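Local coordinates for putative uncharacterized protein (Bacteroides thetaiotaomicron, PDB 2RBK) that probably acts as a magnesium-dependent phosphatase of the haloacid dehalogenase superfamily, with magnesium and an oxido(dioxo)vanadium group bound together in its active site, at residues K91-F96 with M150-T155; M207-G212 with S252-H257; P46-N51 with H110-C115; K190-I195 with I201-T206; E27-A32 with S54-R59. All coordinates share one frame; numbering follows the deposited sequence. Where two conformers were deposited one is given.

Contact 1: residues K91-F96 with M150-T155; sequences KAMAAF and MTPFIT
M93 and M150 meet because their chains bend at different places. M93 starts with CG anti to the backbone N (chi1 -176°) and then bends twice, which lays its CG and SD along the strand side of the helix. M150 runs straight to SD and turns only at its last bond (chi3 -68°), bringing CE against CB of M93. The two chains slant across one another, and CE of M150 lies 3.4 Å from CB of M93, closer than carbons usually pack, so the fit here is tight. M150 SD is also near, 3.6 Å from M93 CB.

Further along M93, its sulfur rests on the ring of P152, 3.8 Å from CB and 3.9 Å from CG, with the two side chains at about a right angle. A flexible, polarisable methionine can shape itself to the rigid proline, whose ring offers methylene groups and no N-H to be satisfied. One helical turn on, F96 points the same way. It presents the edge of its ring to I154, where CE2 lies 4.1 Å from the branch methyl CG2. No hydrogen bond crosses the interface; a purely apolar surface suits its fully buried position.

This is helix-on-sheet packing in the smaller domain, consistent with the cap of Cof-type members of the superfamily. Helix 87-100 covers strand 149-152, an outer strand of the antiparallel three-stranded sheet. M150 and P152 also reach F106 and C104 of central strand 104-107, while V162 of helix 156-162 closes over both M93 and F96.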
# COMPACT_ATOMS: atom_id res chain seq x y z
N LYS A 91 10.08 -3.97 -19.30
CA LYS A 91 10.92 -4.97 -19.99
C LYS A 91 12.23 -5.16 -19.26
O LYS A 91 12.70 -6.30 -19.12
CB LYS A 91 11.16 -4.58 -21.44
CG LYS A 91 9.92 -4.60 -22.34
CD LYS A 91 10.20 -4.28 -23.78
CE LYS A 91 9.01 -4.24 -24.70
NZ LYS A 91 7.97 -5.31 -24.67
N ALA A 92 12.83 -4.08 -18.76
CA ALA A 92 14.11 -4.20 -18.06
C ALA A 92 13.98 -4.93 -16.76
O ALA A 92 14.82 -5.76 -16.39
CB ALA A 92 14.75 -2.85 -17.87
N MET A 93 12.90 -4.68 -16.01
CA MET A 93 12.66 -5.43 -14.78
C MET A 93 12.41 -6.91 -15.05
O MET A 93 12.98 -7.76 -14.35
CB MET A 93 11.46 -4.79 -14.05
CG MET A 93 11.23 -5.49 -12.71
SD MET A 93 12.54 -5.50 -11.49
CE MET A 93 12.65 -3.76 -11.09
N ALA A 94 11.63 -7.21 -16.06
CA ALA A 94 11.37 -8.61 -16.42
C ALA A 94 12.69 -9.30 -16.81
O ALA A 94 12.92 -10.43 -16.37
CB ALA A 94 10.37 -8.69 -17.55
N ALA A 95 13.53 -8.66 -17.58
CA ALA A 95 14.79 -9.26 -18.00
C ALA A 95 15.67 -9.48 -16.78
O ALA A 95 16.34 -10.51 -16.68
CB ALA A 95 15.48 -8.37 -19.03
N PHE A 96 15.76 -8.52 -15.87
CA PHE A 96 16.61 -8.60 -14.69
C PHE A 96 16.17 -9.76 -13.83
O PHE A 96 16.96 -10.58 -13.42
CB PHE A 96 16.55 -7.29 -13.90
CG PHE A 96 17.34 -7.32 -12.61
CD1 PHE A 96 18.71 -7.08 -12.67
CD2 PHE A 96 16.76 -7.59 -11.40
CE1 PHE A 96 19.47 -7.11 -11.50
CE2 PHE A 96 17.52 -7.61 -10.23
CZ PHE A 96 18.87 -7.37 -10.31
N MET A 150 4.74 -3.38 -10.65
CA MET A 150 5.49 -4.62 -10.61
C MET A 150 6.00 -4.85 -9.22
O MET A 150 6.41 -3.90 -8.55
CB MET A 150 6.70 -4.57 -11.53
CG MET A 150 6.51 -4.27 -12.91
SD MET A 150 7.97 -4.04 -13.87
CE MET A 150 8.86 -2.61 -13.47
N THR A 151 6.03 -6.09 -8.80
CA THR A 151 6.51 -6.47 -7.46
C THR A 151 7.58 -7.54 -7.58
O THR A 151 7.26 -8.75 -7.55
CB THR A 151 5.31 -6.86 -6.61
OG1 THR A 151 4.42 -5.73 -6.55
CG2 THR A 151 5.78 -7.22 -5.22
N PRO A 152 8.82 -7.12 -7.79
CA PRO A 152 9.93 -8.06 -7.83
C PRO A 152 10.36 -8.50 -6.44
O PRO A 152 10.40 -7.73 -5.49
CB PRO A 152 11.07 -7.23 -8.49
CG PRO A 152 10.75 -5.84 -8.06
CD PRO A 152 9.26 -5.74 -8.12
N PHE A 153 10.70 -9.81 -6.33
CA PHE A 153 11.15 -10.39 -5.07
C PHE A 153 12.67 -10.26 -5.06
O PHE A 153 13.44 -11.21 -5.25
CB PHE A 153 10.67 -11.85 -4.96
CG PHE A 153 9.22 -11.91 -4.58
CD1 PHE A 153 8.28 -11.54 -5.55
CD2 PHE A 153 8.70 -12.25 -3.34
CE1 PHE A 153 6.94 -11.56 -5.25
CE2 PHE A 153 7.35 -12.28 -3.03
CZ PHE A 153 6.45 -11.88 -4.02
N ILE A 154 13.14 -9.00 -4.86
CA ILE A 154 14.58 -8.64 -4.89
C ILE A 154 14.99 -8.09 -3.55
O ILE A 154 14.22 -7.41 -2.89
CB ILE A 154 14.86 -7.61 -6.01
CG1 ILE A 154 13.99 -6.36 -5.95
CG2 ILE A 154 14.75 -8.37 -7.35
CD1 ILE A 154 14.37 -5.33 -6.98
N THR A 155 16.26 -8.37 -3.20
CA THR A 155 16.86 -7.78 -2.02
C THR A 155 17.18 -6.30 -2.28
O THR A 155 17.16 -5.87 -3.42
CB THR A 155 18.18 -8.49 -1.64
OG1 THR A 155 19.11 -8.28 -2.74
CG2 THR A 155 18.09 -9.97 -1.41

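Contact 2: residues M207-G212 with S252-H257. With MG (magnesium ion), chain B.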
# COMPACT_ATOMS: atom_id res chain seq x y z
N MET A 207 -4.81 13.12 7.89
CA MET A 207 -4.06 12.32 8.84
C MET A 207 -3.78 10.97 8.19
O MET A 207 -4.70 10.35 7.63
CB MET A 207 -4.86 12.13 10.12
CG MET A 207 -4.12 11.36 11.23
SD MET A 207 -5.07 11.25 12.76
CE MET A 207 -4.91 12.93 13.35
N SER A 208 -2.55 10.49 8.30
CA SER A 208 -2.17 9.20 7.73
C SER A 208 -1.62 8.29 8.83
O SER A 208 -1.12 8.76 9.87
CB SER A 208 -1.15 9.39 6.61
OG SER A 208 0.02 9.96 7.12
N PHE A 209 -1.70 6.98 8.59
CA PHE A 209 -1.32 5.93 9.50
C PHE A 209 -0.54 4.88 8.75
O PHE A 209 -1.04 4.37 7.74
CB PHE A 209 -2.55 5.27 10.14
CG PHE A 209 -3.48 6.20 10.88
CD1 PHE A 209 -4.37 7.01 10.20
CD2 PHE A 209 -3.51 6.22 12.26
CE1 PHE A 209 -5.25 7.82 10.87
CE2 PHE A 209 -4.39 7.06 12.94
CZ PHE A 209 -5.28 7.85 12.26
N GLY A 210 0.64 4.50 9.26
CA GLY A 210 1.43 3.48 8.57
C GLY A 210 2.46 2.86 9.45
O GLY A 210 2.76 3.32 10.56
N ASP A 211 3.03 1.77 8.92
CA ASP A 211 4.03 1.00 9.60
C ASP A 211 5.27 0.75 8.77
O ASP A 211 6.18 0.13 9.35
CB ASP A 211 3.52 -0.41 10.04
CG ASP A 211 3.38 -1.34 8.85
OD1 ASP A 211 2.83 -0.86 7.83
OD2 ASP A 211 3.87 -2.50 8.92
N GLY A 212 5.33 1.14 7.52
CA GLY A 212 6.37 0.63 6.60
C GLY A 212 7.04 1.72 5.81
O GLY A 212 6.59 2.87 5.76
N SER A 252 -6.81 2.91 17.65
CA SER A 252 -7.80 3.54 18.51
C SER A 252 -7.17 4.57 19.44
O SER A 252 -7.66 5.69 19.61
CB SER A 252 -8.54 2.46 19.29
OG SER A 252 -9.42 3.05 20.24
N LYS A 253 -6.03 4.20 20.04
CA LYS A 253 -5.34 5.12 20.93
C LYS A 253 -4.93 6.38 20.22
O LYS A 253 -5.04 7.50 20.79
CB LYS A 253 -4.12 4.45 21.57
CG LYS A 253 -4.50 3.45 22.65
CD LYS A 253 -3.26 2.64 23.04
CE LYS A 253 -3.52 1.72 24.24
NZ LYS A 253 -2.36 0.81 24.44
N ALA A 254 -4.42 6.28 19.00
CA ALA A 254 -4.03 7.47 18.26
C ALA A 254 -5.23 8.37 17.97
O ALA A 254 -5.17 9.59 18.10
CB ALA A 254 -3.29 7.10 16.99
N MET A 255 -6.30 7.73 17.50
CA MET A 255 -7.52 8.51 17.17
C MET A 255 -8.07 9.24 18.38
O MET A 255 -8.53 10.38 18.29
CB MET A 255 -8.49 7.62 16.44
CG MET A 255 -7.98 7.20 15.08
SD MET A 255 -8.96 5.94 14.24
CE MET A 255 -10.51 6.80 14.02
N LYS A 256 -8.05 8.56 19.51
CA LYS A 256 -8.49 9.19 20.77
C LYS A 256 -7.55 10.35 21.15
O LYS A 256 -8.00 11.41 21.57
CB LYS A 256 -8.59 8.18 21.90
CG LYS A 256 -9.75 7.23 21.74
CD LYS A 256 -9.74 6.09 22.75
CE LYS A 256 -11.00 5.21 22.68
NZ LYS A 256 -11.03 4.18 23.83
N HIS A 257 -6.25 10.14 21.03
CA HIS A 257 -5.28 11.16 21.38
C HIS A 257 -5.50 12.47 20.65
O HIS A 257 -5.36 13.56 21.22
CB HIS A 257 -3.87 10.63 21.07
CG HIS A 257 -2.83 11.72 21.09
ND1 HIS A 257 -2.43 12.32 22.28
CD2 HIS A 257 -2.22 12.38 20.09
CE1 HIS A 257 -1.54 13.29 21.96
NE2 HIS A 257 -1.43 13.34 20.66
MG MG B . 2.18 -1.72 6.07
O HOH W 1 3.71 -3.12 6.25
O HOH W 2 3.33 -0.29 5.07
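Apolar packing joins F209, on strand 206-210, to A254 and M255 of helix 250-258. The CB of A254 lies near the plane of the phenyl ring, at its edge, 4.2 Å from CE2. M255 CG comes obliquely to the same end of the ring, 4.0 Å from CZ, and the two long side chains cross at about a right angle. Alanine suits this helix face because its short side chain lets the large aromatic ring approach the backbone.

A Met-aromatic contact adds to this. M255 runs straight to SD and bends only at chi3 (63°), and its sulfur stands 5.4 Å from the centroid of the F209 ring, 44° off the ring normal, an oblique approach.

Metal coordination belongs to the far end of the same strand, a parallel strand of the Rossmann-like HAD core. Just past it, D211 gives OD1 to the magnesium at 2.1 Å, while OD2 accepts a hydrogen bond of 2.7 Å from a water that is itself a metal ligand. One carboxylate thus holds the ion and orients part of its hydration shell; D8 and D10 also bind the metal. In the second shell, D215 OD2 accepts from the backbone N of both D211 and G212, which would hold the loop in place.

Around F209, F7 of adjacent strand 4-7 stacks on the ring and V226 of strand 224-227 touches its side chain, whereas M255 continues onto helix 23-34.

Contact 3: residues P46-N51 with H110-C115; sequences PKAIIN and HNISVC
I112 is the single side chain through which strand 112-115 meets P46, A48 and I49, and the contact probably joins the core to the cap: the loop leaving core strand 38-42 meets an outer strand of the antiparallel three-stranded sheet. The branches of I112 divide the work. Its branch methyl CG2 faces A48 CB at 4.1 Å, while its terminal methyl CD1 serves the other two residues. With CG1 anti to the backbone N (chi1 -172°), the long arm reaches away from the strand toward P46 and I49, crossing both side chains at about a right angle. A beta-branched residue suits an extended strand and here has two arms to offer. Proline and alanine present compact surfaces on the loop.

Backbone hydrogen bonds shape the loop. A short 3-10 turn at K47 and A48 is closed by the hydrogen bond from I49 N to P46 O, at 2.9 Å, and the one from I50 N to K47 O, 3.0 Å, continues it; an inverse gamma turn centred on I50 then bends the chain. R45 reaches the carbonyl of I49 with NH1. On the other side, I105 supports I112 and V107 touches P46, both from strand 104-107. The loop also lies near the active site: the P46 side chain is about 9 Å from the bound oxido(dioxo)vanadium. At the centre of the contact, I112 CD1 touches both P46 CG and I49 CG2, 3.9 Å from each.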
# COMPACT_ATOMS: atom_id res chain seq x y z
N PRO A 46 -2.69 -4.18 -4.92
CA PRO A 46 -3.76 -3.97 -5.90
C PRO A 46 -5.10 -4.43 -5.34
O PRO A 46 -5.14 -5.36 -4.51
CB PRO A 46 -3.35 -4.78 -7.10
CG PRO A 46 -2.45 -5.79 -6.55
CD PRO A 46 -1.76 -5.26 -5.34
N LYS A 47 -6.19 -3.88 -5.83
CA LYS A 47 -7.51 -4.28 -5.40
C LYS A 47 -7.71 -5.77 -5.50
O LYS A 47 -8.40 -6.38 -4.64
CB LYS A 47 -8.56 -3.53 -6.25
CG LYS A 47 -10.01 -3.76 -5.86
CD LYS A 47 -10.95 -3.16 -6.86
CE LYS A 47 -12.44 -3.39 -6.58
NZ LYS A 47 -13.22 -2.59 -7.58
N ALA A 48 -7.15 -6.41 -6.54
CA ALA A 48 -7.30 -7.81 -6.77
C ALA A 48 -6.85 -8.68 -5.58
O ALA A 48 -7.37 -9.80 -5.48
CB ALA A 48 -6.51 -8.33 -8.02
N ILE A 49 -5.98 -8.18 -4.71
CA ILE A 49 -5.54 -8.98 -3.57
C ILE A 49 -5.93 -8.31 -2.25
O ILE A 49 -5.43 -8.73 -1.20
CB ILE A 49 -4.04 -9.31 -3.62
CG1 ILE A 49 -3.13 -8.13 -3.39
CG2 ILE A 49 -3.74 -10.05 -4.92
CD1 ILE A 49 -1.67 -8.46 -3.31
N ILE A 50 -6.85 -7.34 -2.25
CA ILE A 50 -7.37 -6.78 -0.99
C ILE A 50 -8.48 -7.70 -0.53
O ILE A 50 -9.68 -7.49 -0.80
CB ILE A 50 -7.81 -5.31 -1.15
CG1 ILE A 50 -6.65 -4.46 -1.58
CG2 ILE A 50 -8.41 -4.83 0.18
CD1 ILE A 50 -7.00 -3.01 -1.85
N ASN A 51 -8.10 -8.77 0.16
CA ASN A 51 -8.98 -9.85 0.60
C ASN A 51 -9.10 -9.85 2.12
O ASN A 51 -9.63 -10.82 2.67
CB ASN A 51 -8.48 -11.22 0.09
CG ASN A 51 -7.22 -11.66 0.82
OD1 ASN A 51 -6.49 -10.87 1.40
ND2 ASN A 51 -6.91 -12.97 0.80
N HIS A 110 -6.92 -4.82 -14.73
CA HIS A 110 -7.91 -5.88 -14.48
C HIS A 110 -7.35 -7.28 -14.58
O HIS A 110 -8.11 -8.26 -14.74
CB HIS A 110 -9.09 -5.76 -15.46
CG HIS A 110 -9.81 -4.48 -15.41
ND1 HIS A 110 -10.45 -4.03 -14.27
CD2 HIS A 110 -9.98 -3.56 -16.40
CE1 HIS A 110 -11.01 -2.84 -14.56
NE2 HIS A 110 -10.73 -2.54 -15.82
N ASN A 111 -6.05 -7.46 -14.37
CA ASN A 111 -5.43 -8.80 -14.26
C ASN A 111 -4.21 -8.68 -13.39
O ASN A 111 -3.63 -7.60 -13.25
CB ASN A 111 -5.03 -9.42 -15.59
CG ASN A 111 -6.21 -9.80 -16.43
OD1 ASN A 111 -6.81 -10.85 -16.18
ND2 ASN A 111 -6.49 -9.00 -17.42
N ILE A 112 -3.83 -9.79 -12.82
CA ILE A 112 -2.63 -9.90 -12.00
C ILE A 112 -1.95 -11.24 -12.35
O ILE A 112 -2.64 -12.24 -12.50
CB ILE A 112 -2.89 -9.74 -10.49
CG1 ILE A 112 -1.60 -9.67 -9.69
CG2 ILE A 112 -3.83 -10.79 -9.95
CD1 ILE A 112 -1.78 -9.32 -8.18
N SER A 113 -0.65 -11.20 -12.48
CA SER A 113 0.13 -12.39 -12.85
C SER A 113 1.42 -12.45 -12.09
O SER A 113 1.95 -11.44 -11.64
CB SER A 113 0.46 -12.29 -14.35
OG SER A 113 -0.61 -12.03 -15.17
N VAL A 114 1.99 -13.65 -12.03
CA VAL A 114 3.33 -13.85 -11.45
C VAL A 114 4.15 -14.65 -12.41
O VAL A 114 3.65 -15.57 -13.08
CB VAL A 114 3.23 -14.46 -10.05
CG1 VAL A 114 2.60 -15.86 -10.07
CG2 VAL A 114 4.59 -14.48 -9.39
N CYS A 115 5.44 -14.28 -12.48
CA CYS A 115 6.39 -14.95 -13.35
C CYS A 115 7.36 -15.76 -12.46
O CYS A 115 7.93 -15.23 -11.52
CB CYS A 115 7.13 -13.98 -14.19
SG CYS A 115 6.08 -12.96 -15.25

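Contact 4: residues K190-I195 with I201-T206; sequences KGIDEI and IKLEET
I192 and L203 meet at about a right angle, each offering a single methyl: CG2 of the isoleucine lies 4.1 Å from CD1 of the leucine. L203 sets off with CG anti to its backbone nitrogen (chi1 -172°); this torsion swings CD1 toward I192, although the first bond does not aim there. The same I192 CG2 also lies 4.3 Å from T206 CG2, so one branch methyl touches both ends of the turn. Branched aliphatic chains suit this largely buried seam, to which they offer methyls.

T206 faces two ways. While its methyl joins this apolar patch, OG1 donates to L203 O at 2.7 Å, in the carbonyl plane and on a lone pair; T206 N reaches that oxygen too. OG1 thus holds L203 O within the turn, and it also accepts from A223 N. Across the turn's mouth, K202 N donates nearly straight, at 173°, to E205 OE2. D193 lies beside L203 CD1, its carboxylate OD1 engaged by H221 NE2.

The contact folds the end of an alpha/beta unit in the Rossmann-like core, where helix 188-199 turns back into strand 206-210. I192 continues onto F6 of strand 4-7 and M218 of helix 216-221, while L203 also rests on I196 and H221.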
# COMPACT_ATOMS: atom_id res chain seq x y z
N LYS A 190 0.93 10.86 -3.58
CA LYS A 190 0.13 11.17 -4.77
C LYS A 190 -1.30 10.75 -4.56
O LYS A 190 -2.25 11.45 -4.94
CB LYS A 190 0.73 10.45 -6.00
CG LYS A 190 -0.11 10.49 -7.28
CD LYS A 190 -0.34 11.85 -7.81
CE LYS A 190 -0.80 11.78 -9.28
NZ LYS A 190 -1.15 13.13 -9.84
N GLY A 191 -1.50 9.56 -3.97
CA GLY A 191 -2.84 9.09 -3.70
C GLY A 191 -3.61 10.05 -2.79
O GLY A 191 -4.77 10.34 -3.07
N ILE A 192 -2.96 10.54 -1.73
CA ILE A 192 -3.62 11.51 -0.88
C ILE A 192 -4.06 12.71 -1.67
O ILE A 192 -5.18 13.18 -1.57
CB ILE A 192 -2.71 11.93 0.31
CG1 ILE A 192 -2.62 10.77 1.30
CG2 ILE A 192 -3.24 13.20 0.95
CD1 ILE A 192 -1.78 11.03 2.54
N ASP A 193 -3.15 13.23 -2.51
CA ASP A 193 -3.47 14.42 -3.29
C ASP A 193 -4.68 14.19 -4.18
O ASP A 193 -5.53 15.06 -4.31
CB ASP A 193 -2.27 14.82 -4.13
CG ASP A 193 -1.12 15.39 -3.35
OD1 ASP A 193 -1.36 15.78 -2.16
OD2 ASP A 193 -0.02 15.44 -3.94
N GLU A 194 -4.76 13.02 -4.80
CA GLU A 194 -5.89 12.72 -5.71
C GLU A 194 -7.18 12.59 -4.94
O GLU A 194 -8.21 13.13 -5.35
CB GLU A 194 -5.56 11.48 -6.53
CG GLU A 194 -4.40 11.71 -7.50
CD GLU A 194 -4.70 12.74 -8.56
OE1 GLU A 194 -5.88 12.87 -8.94
OE2 GLU A 194 -3.75 13.43 -9.02
N ILE A 195 -7.16 11.89 -3.82
CA ILE A 195 -8.37 11.73 -3.03
C ILE A 195 -8.87 13.09 -2.52
O ILE A 195 -10.05 13.40 -2.63
CB ILE A 195 -8.15 10.78 -1.87
CG1 ILE A 195 -7.98 9.31 -2.36
CG2 ILE A 195 -9.20 10.90 -0.77
CD1 ILE A 195 -9.26 8.64 -2.80
N ILE A 201 -11.06 18.48 0.12
CA ILE A 201 -10.38 18.49 1.41
C ILE A 201 -9.00 19.10 1.24
O ILE A 201 -8.36 18.85 0.24
CB ILE A 201 -10.38 17.08 2.01
CG1 ILE A 201 -11.81 16.66 2.34
CG2 ILE A 201 -9.46 16.94 3.20
CD1 ILE A 201 -11.99 15.22 2.79
N LYS A 202 -8.56 19.91 2.22
CA LYS A 202 -7.25 20.47 2.16
C LYS A 202 -6.21 19.55 2.78
O LYS A 202 -6.53 18.77 3.68
CB LYS A 202 -7.19 21.82 2.89
CG LYS A 202 -8.15 22.88 2.39
CD LYS A 202 -7.95 23.23 0.97
CE LYS A 202 -6.74 23.86 0.43
NZ LYS A 202 -7.13 24.47 -0.92
N LEU A 203 -4.97 19.67 2.29
CA LEU A 203 -3.89 18.83 2.85
C LEU A 203 -3.78 19.04 4.36
O LEU A 203 -3.46 18.09 5.12
CB LEU A 203 -2.58 19.18 2.16
CG LEU A 203 -1.41 18.24 2.52
CD1 LEU A 203 -1.69 16.83 2.10
CD2 LEU A 203 -0.13 18.78 1.87
N GLU A 204 -4.04 20.25 4.82
CA GLU A 204 -3.91 20.56 6.24
C GLU A 204 -4.97 19.88 7.08
O GLU A 204 -4.91 19.95 8.33
CB GLU A 204 -3.93 22.11 6.38
CG GLU A 204 -2.83 22.91 5.73
CD GLU A 204 -2.56 22.74 4.24
OE1 GLU A 204 -3.63 22.84 3.56
OE2 GLU A 204 -1.33 22.37 3.93
N GLU A 205 -5.93 19.18 6.48
CA GLU A 205 -7.02 18.46 7.12
C GLU A 205 -6.86 16.95 7.03
O GLU A 205 -7.84 16.20 7.17
CB GLU A 205 -8.34 18.92 6.50
CG GLU A 205 -8.65 20.39 6.63
CD GLU A 205 -9.81 20.89 5.76
OE1 GLU A 205 -10.53 21.81 6.25
OE2 GLU A 205 -10.07 20.44 4.58
N THR A 206 -5.64 16.46 6.75
CA THR A 206 -5.40 15.04 6.55
C THR A 206 -4.61 14.41 7.69
O THR A 206 -3.78 15.07 8.33
CB THR A 206 -4.63 14.80 5.24
OG1 THR A 206 -3.35 15.43 5.26
CG2 THR A 206 -5.44 15.30 4.05

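Contact 5: residues E27-A32 with S54-R59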
# COMPACT_ATOMS: atom_id res chain seq x y z
N GLU A 27 -14.05 -0.58 16.03
CA GLU A 27 -14.85 0.36 16.84
C GLU A 27 -14.43 1.80 16.59
O GLU A 27 -15.29 2.69 16.48
CB GLU A 27 -14.63 -0.01 18.34
CG GLU A 27 -15.35 -1.31 18.64
CD GLU A 27 -14.95 -1.93 19.94
OE1 GLU A 27 -14.09 -1.42 20.68
OE2 GLU A 27 -15.53 -2.99 20.26
N ALA A 28 -13.13 2.08 16.48
CA ALA A 28 -12.66 3.42 16.24
C ALA A 28 -13.13 3.94 14.90
O ALA A 28 -13.52 5.11 14.78
CB ALA A 28 -11.12 3.44 16.35
N LEU A 29 -13.07 3.12 13.87
CA LEU A 29 -13.49 3.56 12.53
C LEU A 29 -14.99 3.74 12.50
O LEU A 29 -15.48 4.68 11.82
CB LEU A 29 -12.91 2.64 11.44
CG LEU A 29 -11.54 3.01 10.93
CD1 LEU A 29 -10.48 3.03 12.00
CD2 LEU A 29 -11.04 1.95 9.92
N GLU A 30 -15.76 2.92 13.19
CA GLU A 30 -17.22 3.16 13.29
C GLU A 30 -17.47 4.53 13.91
O GLU A 30 -18.31 5.31 13.41
CB GLU A 30 -17.86 2.06 14.15
CG GLU A 30 -18.14 0.76 13.43
CD GLU A 30 -19.40 0.75 12.61
OE1 GLU A 30 -20.23 1.70 12.59
OE2 GLU A 30 -19.60 -0.23 11.84
N ALA A 31 -16.75 4.82 15.00
CA ALA A 31 -16.99 6.09 15.68
C ALA A 31 -16.58 7.28 14.78
O ALA A 31 -17.27 8.28 14.72
CB ALA A 31 -16.20 6.13 16.98
N ALA A 32 -15.45 7.14 14.07
CA ALA A 32 -14.98 8.22 13.20
C ALA A 32 -15.95 8.43 12.04
O ALA A 32 -16.24 9.57 11.64
CB ALA A 32 -13.60 7.93 12.71
N SER A 54 -12.84 -7.29 4.73
CA SER A 54 -14.28 -7.49 4.71
C SER A 54 -14.98 -6.93 5.93
O SER A 54 -16.09 -6.47 5.81
CB SER A 54 -14.64 -8.96 4.51
OG SER A 54 -14.20 -9.75 5.57
N GLU A 55 -14.36 -6.96 7.08
CA GLU A 55 -15.05 -6.39 8.24
C GLU A 55 -15.40 -4.91 8.07
O GLU A 55 -16.49 -4.41 8.44
CB GLU A 55 -14.23 -6.60 9.51
CG GLU A 55 -14.06 -8.08 9.80
CD GLU A 55 -12.84 -8.36 10.61
OE1 GLU A 55 -11.77 -7.85 10.24
OE2 GLU A 55 -12.90 -9.10 11.57
N LEU A 56 -14.49 -4.18 7.49
CA LEU A 56 -14.70 -2.76 7.27
C LEU A 56 -15.65 -2.52 6.07
O LEU A 56 -16.49 -1.63 6.11
CB LEU A 56 -13.38 -2.01 7.04
CG LEU A 56 -12.38 -2.10 8.17
CD1 LEU A 56 -11.10 -1.38 7.82
CD2 LEU A 56 -13.00 -1.55 9.47
N GLN A 57 -15.42 -3.33 5.01
CA GLN A 57 -16.20 -3.23 3.80
C GLN A 57 -17.68 -3.59 4.02
O GLN A 57 -18.56 -2.86 3.55
CB GLN A 57 -15.63 -4.10 2.69
CG GLN A 57 -14.25 -3.57 2.26
CD GLN A 57 -13.53 -4.58 1.39
OE1 GLN A 57 -13.62 -5.76 1.64
NE2 GLN A 57 -12.75 -4.05 0.45
N ASP A 58 -17.90 -4.65 4.78
CA ASP A 58 -19.30 -5.07 5.03
C ASP A 58 -19.99 -4.06 5.93
O ASP A 58 -21.23 -4.01 5.93
CB ASP A 58 -19.29 -6.44 5.67
CG ASP A 58 -18.83 -7.57 4.78
OD1 ASP A 58 -18.70 -7.37 3.57
OD2 ASP A 58 -18.59 -8.66 5.27
N ARG A 59 -19.25 -3.29 6.70
CA ARG A 59 -19.78 -2.22 7.56
C ARG A 59 -19.90 -0.91 6.78
O ARG A 59 -20.34 0.09 7.35
CB ARG A 59 -18.92 -2.06 8.82
CG ARG A 59 -19.23 -3.10 9.86
CD ARG A 59 -18.24 -3.12 11.02
NE ARG A 59 -18.64 -4.13 12.01
CZ ARG A 59 -19.48 -3.95 12.98
NH1 ARG A 59 -20.08 -2.77 13.20
NH2 ARG A 59 -19.76 -4.96 13.78
O HOH W 3 -21.54 0.11 9.94
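E30 and R59 form the salt bridge across this helix pair, with R59 NH1 donating to E30 OE2 at 2.9 Å and an N-H...O angle of 166°. The oxygen lies at the edge of the guanidinium and in its plane, but the nitrogen reaches the carboxylate from above, 54° out of the carboxylate plane. The two flat groups are accordingly almost perpendicular, 87° apart, and the pair is gripped through one oxygen and one nitrogen, without the two-pronged fit of coplanar groups. A water also bridges the two residues: it donates to E30 OE2 at 2.7 Å and to R59 O at 2.9 Å, tying the same carboxylate oxygen to the backbone that follows helix 54-58. Since R59 was modelled in two conformers, the bridge may be held only part of the time.

The bend in the E30 chain at chi2 carries its carboxylate across to R59, whose side chain stays extended from CG to NE. That aliphatic run passes close to the charge, with R59 CD 3.3 Å from E30 OE2. Long, charged side chains suit this outer rim, where the end of each can meet solvent as well as its partner.

Deeper in, the contact is apolar. L29 and L56 slant past each other, CD2 of L29 lying 3.9 Å from CD1 of L56 in the conformer given, and M255 of helix 250-258 backs L29. Leucine, branched and apolar, suits this buried position. Helix 23-34 connects strands 4-7 and 38-42, and helix 54-58 lies between 38-42 and 64-67: successive crossover helices packed side by side, as in Rossmann-like alpha/beta folds.

From the N terminus, contact 5 opens first, closing the loop from helix 23-34 to helix 54-58 around core strand 38-42. Contact 3 starts within that loop and ends beyond it, so the two cross, and it ties the core to the smaller domain. Contact 1 in turn crosses contact 3 and stays inside that domain, where both reach the same three-stranded sheet. Contacts 4 and 2 then follow in series: the first turns helix 188-199 back toward strand 206-210, and the second joins that strand to helix 250-258. Contact 2 returns to contact 5 through M255 and S252, which pack against helix 23-34, uniting early and late parts of the core.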